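Local coordinates for transcriptional activator PlcR protein (Bacillus thuringiensis, PDB 3U3W) that acts as a quorum-sensing transcriptional activator of virulence, binding DNA in complex with the signal peptide PapR, at residues F194-R199 against E224-I229; E214-V219 against Y240-C245; A233-L238 against S264-I269. One frame throughout, in Å; residues are numbered along the deposited sequence. Where two conformers were deposited one is given.

Interaction 1: F194-R199 against E224-I229; sequences FDVKVR and EISCRI
Ile225 sends its two branches to different parts of helix 192-208. CG2 lies 3.6 Å from Val196 CG2, the two side chains lying alongside and pointing opposite ways, at the point where the backbones come nearest (Val196 CA to Ile225 CA, 6.8 Å). The longer branch runs the other way: with CG1 anti to the carbonyl carbon (chi1 -61°) and the chain then extended, CD1 ends 3.5 Å from Asp195 OD2 and 4.0 Å from Arg199 NE. A methyl thus rests against an ion pair formed one turn apart on the other helix, where Arg199 NE bonds to Asp195 OD2 at 3.0 Å, coming nearly in line with the carboxylate C-O bond but tilted out of the guanidinium plane. The same guanidinium also uses NH1 to bond to Gln218 OE1, on helix 212-228. Segments 194-199 and 224-228 run antiparallel (156°), with axes 9.8 Å apart, as neighbouring helices do in the all-helical, tetratricopeptide-type domain of this family. Next comes Ser226, whose OG bonds back to Ala222 O within its own helix and meets both Val196 methyls, CG1 at 3.5 Å. That hydroxyl can lie among carbon atoms because its polar need is met by its own helix, while Leu238 of helix 235-248 covers both Val196 and Ser226.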
# COMPACT_ATOMS: atom_id res chain seq x y z
N PHE A 194 3.74 -6.82 5.94
CA PHE A 194 4.86 -7.66 6.33
C PHE A 194 4.78 -8.08 7.81
O PHE A 194 4.98 -9.25 8.14
CB PHE A 194 6.21 -7.02 6.02
CG PHE A 194 7.38 -7.93 6.27
CD1 PHE A 194 7.43 -9.19 5.68
CD2 PHE A 194 8.43 -7.54 7.09
CE1 PHE A 194 8.50 -10.03 5.91
CE2 PHE A 194 9.51 -8.38 7.34
CZ PHE A 194 9.55 -9.62 6.75
N ASP A 195 4.49 -7.13 8.68
CA ASP A 195 4.25 -7.36 10.10
C ASP A 195 3.25 -8.50 10.28
O ASP A 195 3.45 -9.39 11.12
CB ASP A 195 3.68 -6.07 10.71
CG ASP A 195 3.88 -5.98 12.23
OD1 ASP A 195 4.75 -5.20 12.66
OD2 ASP A 195 3.15 -6.66 12.99
N VAL A 196 2.17 -8.48 9.50
CA VAL A 196 1.14 -9.51 9.63
C VAL A 196 1.72 -10.86 9.22
O VAL A 196 1.43 -11.89 9.83
CB VAL A 196 -0.10 -9.20 8.75
CG1 VAL A 196 -0.98 -10.42 8.62
CG2 VAL A 196 -0.88 -8.04 9.31
N LYS A 197 2.53 -10.85 8.17
CA LYS A 197 3.09 -12.07 7.67
C LYS A 197 4.07 -12.68 8.69
O LYS A 197 4.02 -13.89 8.96
CB LYS A 197 3.78 -11.82 6.33
CG LYS A 197 4.56 -13.03 5.86
CD LYS A 197 5.47 -12.70 4.69
CE LYS A 197 4.67 -12.54 3.41
NZ LYS A 197 5.57 -12.32 2.25
N VAL A 198 4.96 -11.86 9.24
CA VAL A 198 5.91 -12.31 10.26
C VAL A 198 5.18 -12.85 11.48
O VAL A 198 5.56 -13.90 12.01
CB VAL A 198 6.89 -11.21 10.73
CG1 VAL A 198 7.85 -11.77 11.78
CG2 VAL A 198 7.66 -10.64 9.56
N ARG A 199 4.15 -12.15 11.96
CA ARG A 199 3.41 -12.66 13.11
C ARG A 199 2.76 -14.01 12.83
O ARG A 199 2.66 -14.86 13.72
CB ARG A 199 2.37 -11.66 13.62
CG ARG A 199 2.98 -10.42 14.21
CD ARG A 199 1.96 -9.55 14.93
NE ARG A 199 2.60 -8.33 15.40
CZ ARG A 199 3.24 -8.22 16.56
NH1 ARG A 199 3.30 -9.25 17.41
NH2 ARG A 199 3.81 -7.06 16.88
N GLU A 224 -6.15 -8.50 13.99
CA GLU A 224 -6.51 -7.11 14.28
C GLU A 224 -5.84 -6.16 13.29
O GLU A 224 -6.49 -5.28 12.72
CB GLU A 224 -6.14 -6.73 15.72
CG GLU A 224 -6.28 -5.24 16.04
CD GLU A 224 -5.21 -4.74 17.02
OE1 GLU A 224 -5.15 -5.26 18.16
OE2 GLU A 224 -4.42 -3.84 16.64
N ILE A 225 -4.54 -6.33 13.09
CA ILE A 225 -3.80 -5.51 12.14
C ILE A 225 -4.38 -5.65 10.73
O ILE A 225 -4.48 -4.67 10.00
CB ILE A 225 -2.30 -5.85 12.10
CG1 ILE A 225 -1.69 -5.60 13.49
CG2 ILE A 225 -1.59 -5.01 11.04
CD1 ILE A 225 -0.28 -6.13 13.63
N SER A 226 -4.75 -6.87 10.36
CA SER A 226 -5.31 -7.13 9.04
C SER A 226 -6.63 -6.39 8.83
O SER A 226 -6.81 -5.74 7.80
CB SER A 226 -5.51 -8.62 8.82
OG SER A 226 -4.26 -9.27 8.69
N CYS A 227 -7.55 -6.49 9.79
CA CYS A 227 -8.82 -5.77 9.68
C CYS A 227 -8.68 -4.24 9.64
O CYS A 227 -9.35 -3.56 8.88
CB CYS A 227 -9.79 -6.20 10.78
SG CYS A 227 -10.23 -7.94 10.62
N ARG A 228 -7.77 -3.71 10.44
CA ARG A 228 -7.53 -2.27 10.48
C ARG A 228 -6.97 -1.73 9.17
O ARG A 228 -7.28 -0.61 8.78
CB ARG A 228 -6.60 -1.90 11.65
CG ARG A 228 -6.12 -0.47 11.60
CD ARG A 228 -5.48 -0.02 12.92
NE ARG A 228 -4.37 -0.87 13.31
CZ ARG A 228 -3.17 -0.83 12.74
NH1 ARG A 228 -2.94 0.02 11.75
NH2 ARG A 228 -2.21 -1.64 13.16
N ILE A 229 -6.14 -2.52 8.49
CA ILE A 229 -5.59 -2.06 7.21
C ILE A 229 -6.38 -2.61 6.01
O ILE A 229 -6.01 -2.42 4.87
CB ILE A 229 -4.08 -2.37 7.08
CG1 ILE A 229 -3.81 -3.86 6.88
CG2 ILE A 229 -3.31 -1.85 8.30
CD1 ILE A 229 -2.33 -4.18 6.74

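Interaction 2: E214-V219 against Y240-C245; sequences ESLYQV and YQRGEC
Val219 parts its methyls between two consecutive residues of the facing helix. CG2 stands 3.5 Å from Gln241 CG, one side chain lying across the other, and CG1 comes to 3.4 Å from Arg242 CB. Valine CG1 anti to the backbone N (chi1 167°) is what spreads the two methyls across that pair. A comparable share of the apolar packing falls one turn earlier, where Leu216 CB meets Cys245 CB at 3.8 Å and Leu216 CD1 reaches over to the aliphatic base of Arg242. Sulfur brings a second kind of contact: Cys245 SG is 3.2 Å from Ser215 OG and 3.6 Å from Leu216 N, sitting close to the backbone of helix 212-228. The serine hydroxyl has its hydrogen bond elsewhere, with Ala203 O of helix 192-208, which would help hold in place the hydroxyl that the sulfur touches. Arg242 bends twice along its chain, leaving CB for the packing while NE bonds to Asn220 OD1. Tyr207 of helix 192-208 lies against both Ser215 and Gln241. Segments 214-219 and 240-245 are antiparallel at 154°, with axes 9.2 Å apart and the CA atoms of Leu216 and Cys245 separated by just 5.8 Å; helices 212-228 and 235-248, to which they belong, pack as successive antiparallel helices, as in tetratricopeptide-type domains.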
# COMPACT_ATOMS: atom_id res chain seq x y z
N GLU A 214 0.60 -18.26 23.41
CA GLU A 214 1.37 -17.21 22.75
C GLU A 214 1.09 -17.19 21.25
O GLU A 214 1.13 -16.13 20.61
CB GLU A 214 2.87 -17.38 23.01
CG GLU A 214 3.33 -16.70 24.29
CD GLU A 214 4.67 -17.24 24.80
OE1 GLU A 214 5.72 -16.64 24.51
OE2 GLU A 214 4.66 -18.29 25.48
N SER A 215 0.82 -18.36 20.69
CA SER A 215 0.52 -18.48 19.28
C SER A 215 -0.77 -17.70 18.99
O SER A 215 -0.83 -16.89 18.07
CB SER A 215 0.36 -19.95 18.89
OG SER A 215 0.11 -20.11 17.51
N LEU A 216 -1.79 -17.95 19.80
CA LEU A 216 -3.09 -17.30 19.64
C LEU A 216 -2.96 -15.79 19.85
O LEU A 216 -3.65 -14.99 19.20
CB LEU A 216 -4.12 -17.91 20.60
CG LEU A 216 -5.53 -17.31 20.63
CD1 LEU A 216 -6.22 -17.44 19.29
CD2 LEU A 216 -6.37 -17.94 21.74
N TYR A 217 -2.06 -15.41 20.74
CA TYR A 217 -1.77 -14.00 20.95
C TYR A 217 -1.29 -13.35 19.67
O TYR A 217 -1.82 -12.32 19.24
CB TYR A 217 -0.72 -13.81 22.04
CG TYR A 217 -0.22 -12.39 22.15
CD1 TYR A 217 -0.96 -11.41 22.80
CD2 TYR A 217 1.01 -12.03 21.59
CE1 TYR A 217 -0.49 -10.10 22.88
CE2 TYR A 217 1.49 -10.73 21.69
CZ TYR A 217 0.73 -9.77 22.33
OH TYR A 217 1.19 -8.48 22.42
N GLN A 218 -0.27 -13.96 19.05
CA GLN A 218 0.25 -13.45 17.79
C GLN A 218 -0.80 -13.49 16.68
O GLN A 218 -0.90 -12.55 15.90
CB GLN A 218 1.49 -14.23 17.36
CG GLN A 218 2.66 -14.05 18.30
CD GLN A 218 3.27 -12.68 18.19
OE1 GLN A 218 3.10 -11.99 17.18
NE2 GLN A 218 3.98 -12.25 19.23
N VAL A 219 -1.58 -14.57 16.63
CA VAL A 219 -2.65 -14.72 15.64
C VAL A 219 -3.69 -13.59 15.74
O VAL A 219 -4.00 -12.93 14.74
CB VAL A 219 -3.37 -16.09 15.75
CG1 VAL A 219 -4.65 -16.08 14.93
CG2 VAL A 219 -2.47 -17.18 15.27
N TYR A 240 -7.61 -19.81 10.33
CA TYR A 240 -7.34 -21.23 10.39
C TYR A 240 -6.42 -21.48 11.59
O TYR A 240 -6.73 -22.29 12.48
CB TYR A 240 -6.71 -21.73 9.07
CG TYR A 240 -6.31 -23.19 9.10
CD1 TYR A 240 -7.22 -24.19 8.74
CD2 TYR A 240 -5.03 -23.57 9.51
CE1 TYR A 240 -6.86 -25.53 8.80
CE2 TYR A 240 -4.67 -24.92 9.56
CZ TYR A 240 -5.58 -25.88 9.20
OH TYR A 240 -5.22 -27.20 9.25
N GLN A 241 -5.30 -20.77 11.63
CA GLN A 241 -4.38 -20.87 12.75
C GLN A 241 -5.06 -20.62 14.10
O GLN A 241 -4.71 -21.26 15.10
CB GLN A 241 -3.23 -19.89 12.58
CG GLN A 241 -2.12 -20.18 13.55
CD GLN A 241 -1.65 -21.60 13.39
OE1 GLN A 241 -1.33 -22.03 12.28
NE2 GLN A 241 -1.65 -22.35 14.48
N ARG A 242 -6.01 -19.70 14.14
CA ARG A 242 -6.68 -19.38 15.39
C ARG A 242 -7.61 -20.52 15.78
O ARG A 242 -7.70 -20.88 16.95
CB ARG A 242 -7.39 -18.03 15.32
CG ARG A 242 -8.90 -18.06 15.39
CD ARG A 242 -9.48 -17.26 16.57
NE ARG A 242 -9.29 -15.81 16.49
CZ ARG A 242 -10.23 -14.94 16.11
NH1 ARG A 242 -11.43 -15.39 15.75
NH2 ARG A 242 -9.98 -13.62 16.08
N GLY A 243 -8.26 -21.13 14.79
CA GLY A 243 -8.98 -22.36 15.03
C GLY A 243 -8.09 -23.47 15.60
O GLY A 243 -8.48 -24.17 16.54
N GLU A 244 -6.89 -23.63 15.04
CA GLU A 244 -5.92 -24.59 15.56
C GLU A 244 -5.61 -24.31 17.04
O GLU A 244 -5.62 -25.22 17.86
CB GLU A 244 -4.61 -24.54 14.77
CG GLU A 244 -4.71 -24.94 13.31
CD GLU A 244 -4.73 -26.44 13.13
OE1 GLU A 244 -3.63 -27.04 13.00
OE2 GLU A 244 -5.84 -27.03 13.12
N CYS A 245 -5.33 -23.05 17.37
CA CYS A 245 -4.99 -22.69 18.74
C CYS A 245 -6.16 -22.92 19.68
O CYS A 245 -6.00 -23.47 20.77
CB CYS A 245 -4.54 -21.23 18.82
SG CYS A 245 -2.96 -20.92 18.09

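Interaction 3: A233-L238 against S264-I269; sequences ALIGQL and SFFFDI
Gln237 NE2 is gripped twice, by Ala233 O through a weak bond of 3.4 Å and by an acidic side chain of the bound peptide. The chain bends at chi2 (86°), folding the amide back toward the start of its helix, and OE1 then lies in the plane of the Phe267 ring, at its edge, 3.9 Å from CE1. Amide and ring planes stand 70° apart. Phe267 CE1 also approaches the main chain, 3.6 Å from Gly236 C. Having no side chain, Gly236 leaves room for that approach and lets its CA come to 3.8 Å from Phe266 CB. Ile235 does its work from above a ring: CG2 sits 3.4 Å from the Phe266 centroid and 4° off the normal, a CH-pi contact over the centre of the face. Phe266 also meets Phe265 of the second subunit edge-to-face, whereas Phe267 packs on Tyr275 and on an apolar side chain of the peptide. With two phenylalanine rings supplying most of what segment 264-269 brings to the contact, it is held by fit and dispersion, and the same two residues connect the peptide site with the subunit interface.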
# COMPACT_ATOMS: atom_id res chain seq x y z
N ALA A 233 -4.70 -10.62 2.68
CA ALA A 233 -3.60 -11.45 2.20
C ALA A 233 -3.40 -12.75 3.03
O ALA A 233 -3.27 -13.85 2.48
CB ALA A 233 -2.30 -10.62 2.14
N LEU A 234 -3.41 -12.62 4.35
CA LEU A 234 -3.17 -13.75 5.24
C LEU A 234 -4.34 -14.02 6.18
O LEU A 234 -4.23 -14.86 7.07
CB LEU A 234 -1.89 -13.52 6.05
CG LEU A 234 -0.61 -13.56 5.22
CD1 LEU A 234 0.57 -13.62 6.12
CD2 LEU A 234 -0.62 -14.78 4.29
N ILE A 235 -5.46 -13.33 5.98
CA ILE A 235 -6.55 -13.39 6.96
C ILE A 235 -7.20 -14.78 7.03
O ILE A 235 -7.60 -15.22 8.10
CB ILE A 235 -7.62 -12.27 6.74
CG1 ILE A 235 -8.53 -12.16 7.96
CG2 ILE A 235 -8.46 -12.55 5.49
CD1 ILE A 235 -8.18 -11.04 8.86
N GLY A 236 -7.33 -15.45 5.90
CA GLY A 236 -7.82 -16.83 5.90
C GLY A 236 -6.91 -17.74 6.72
O GLY A 236 -7.37 -18.45 7.63
N GLN A 237 -5.61 -17.71 6.42
CA GLN A 237 -4.63 -18.52 7.13
C GLN A 237 -4.68 -18.25 8.63
O GLN A 237 -4.56 -19.17 9.42
CB GLN A 237 -3.21 -18.26 6.60
CG GLN A 237 -3.05 -18.61 5.12
CD GLN A 237 -3.45 -17.44 4.20
OE1 GLN A 237 -4.52 -16.85 4.35
NE2 GLN A 237 -2.57 -17.11 3.25
N LEU A 238 -4.87 -16.98 9.00
CA LEU A 238 -4.91 -16.55 10.40
C LEU A 238 -6.10 -17.13 11.15
O LEU A 238 -5.93 -17.69 12.22
CB LEU A 238 -4.91 -15.01 10.48
CG LEU A 238 -3.53 -14.42 10.19
CD1 LEU A 238 -3.56 -12.91 9.96
CD2 LEU A 238 -2.53 -14.79 11.29
N SER A 264 -12.51 -20.92 5.80
CA SER A 264 -13.14 -21.52 4.63
C SER A 264 -13.80 -20.47 3.72
O SER A 264 -13.71 -20.56 2.49
CB SER A 264 -14.18 -22.57 5.07
OG SER A 264 -14.75 -23.25 3.96
N PHE A 265 -14.43 -19.48 4.32
CA PHE A 265 -14.92 -18.34 3.57
C PHE A 265 -13.82 -17.70 2.71
O PHE A 265 -13.98 -17.56 1.50
CB PHE A 265 -15.55 -17.28 4.48
CG PHE A 265 -16.24 -16.17 3.72
CD1 PHE A 265 -15.51 -15.08 3.24
CD2 PHE A 265 -17.61 -16.21 3.47
CE1 PHE A 265 -16.12 -14.06 2.53
CE2 PHE A 265 -18.23 -15.18 2.77
CZ PHE A 265 -17.48 -14.10 2.30
N PHE A 266 -12.71 -17.30 3.33
CA PHE A 266 -11.65 -16.62 2.59
C PHE A 266 -10.97 -17.50 1.56
O PHE A 266 -10.68 -17.05 0.46
CB PHE A 266 -10.61 -15.99 3.51
CG PHE A 266 -11.11 -14.76 4.19
CD1 PHE A 266 -11.26 -13.57 3.49
CD2 PHE A 266 -11.46 -14.80 5.53
CE1 PHE A 266 -11.76 -12.43 4.11
CE2 PHE A 266 -11.95 -13.66 6.16
CZ PHE A 266 -12.11 -12.48 5.45
N PHE A 267 -10.73 -18.76 1.92
CA PHE A 267 -10.13 -19.69 0.96
C PHE A 267 -11.00 -19.82 -0.30
O PHE A 267 -10.48 -19.88 -1.41
CB PHE A 267 -9.83 -21.06 1.58
CG PHE A 267 -8.80 -21.01 2.68
CD1 PHE A 267 -7.99 -19.89 2.83
CD2 PHE A 267 -8.64 -22.06 3.56
CE1 PHE A 267 -7.04 -19.83 3.83
CE2 PHE A 267 -7.70 -22.01 4.58
CZ PHE A 267 -6.90 -20.89 4.71
N ASP A 268 -12.32 -19.86 -0.11
CA ASP A 268 -13.25 -19.93 -1.22
C ASP A 268 -13.11 -18.71 -2.12
O ASP A 268 -12.63 -18.81 -3.25
CB ASP A 268 -14.69 -20.05 -0.72
CG ASP A 268 -15.71 -19.96 -1.85
OD1 ASP A 268 -15.68 -20.85 -2.74
OD2 ASP A 268 -16.54 -19.02 -1.86
N ILE A 269 -13.53 -17.56 -1.61
CA ILE A 269 -13.54 -16.34 -2.43
C ILE A 269 -12.18 -15.93 -2.99
O ILE A 269 -12.12 -15.32 -4.05
CB ILE A 269 -14.19 -15.12 -1.72
CG1 ILE A 269 -13.24 -14.53 -0.68
CG2 ILE A 269 -15.53 -15.49 -1.10
CD1 ILE A 269 -13.31 -13.03 -0.61

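In the fold
All three contacts are mainly buried and lie within the C-terminal helical domain, far from the bound DNA, yet each has a different chemistry. Interactions 1 and 2 share helix 212-228, and the bond between Arg199 and Gln218 joins them; the first sets branched aliphatics beside an ion pair, the second mixes aliphatic packing with a cysteine sulfur. Interactions 2 and 3 share helix 235-248, with Val219 of the one touching Leu238 O of the other. Aromatic rings dominate only in interaction 3, which reaches both the peptide and the second subunit through its touching residues. Leu234, Ile235 and Leu238 pack on Lys197, Ser226 and Val196, binding interaction 3 to interaction 1.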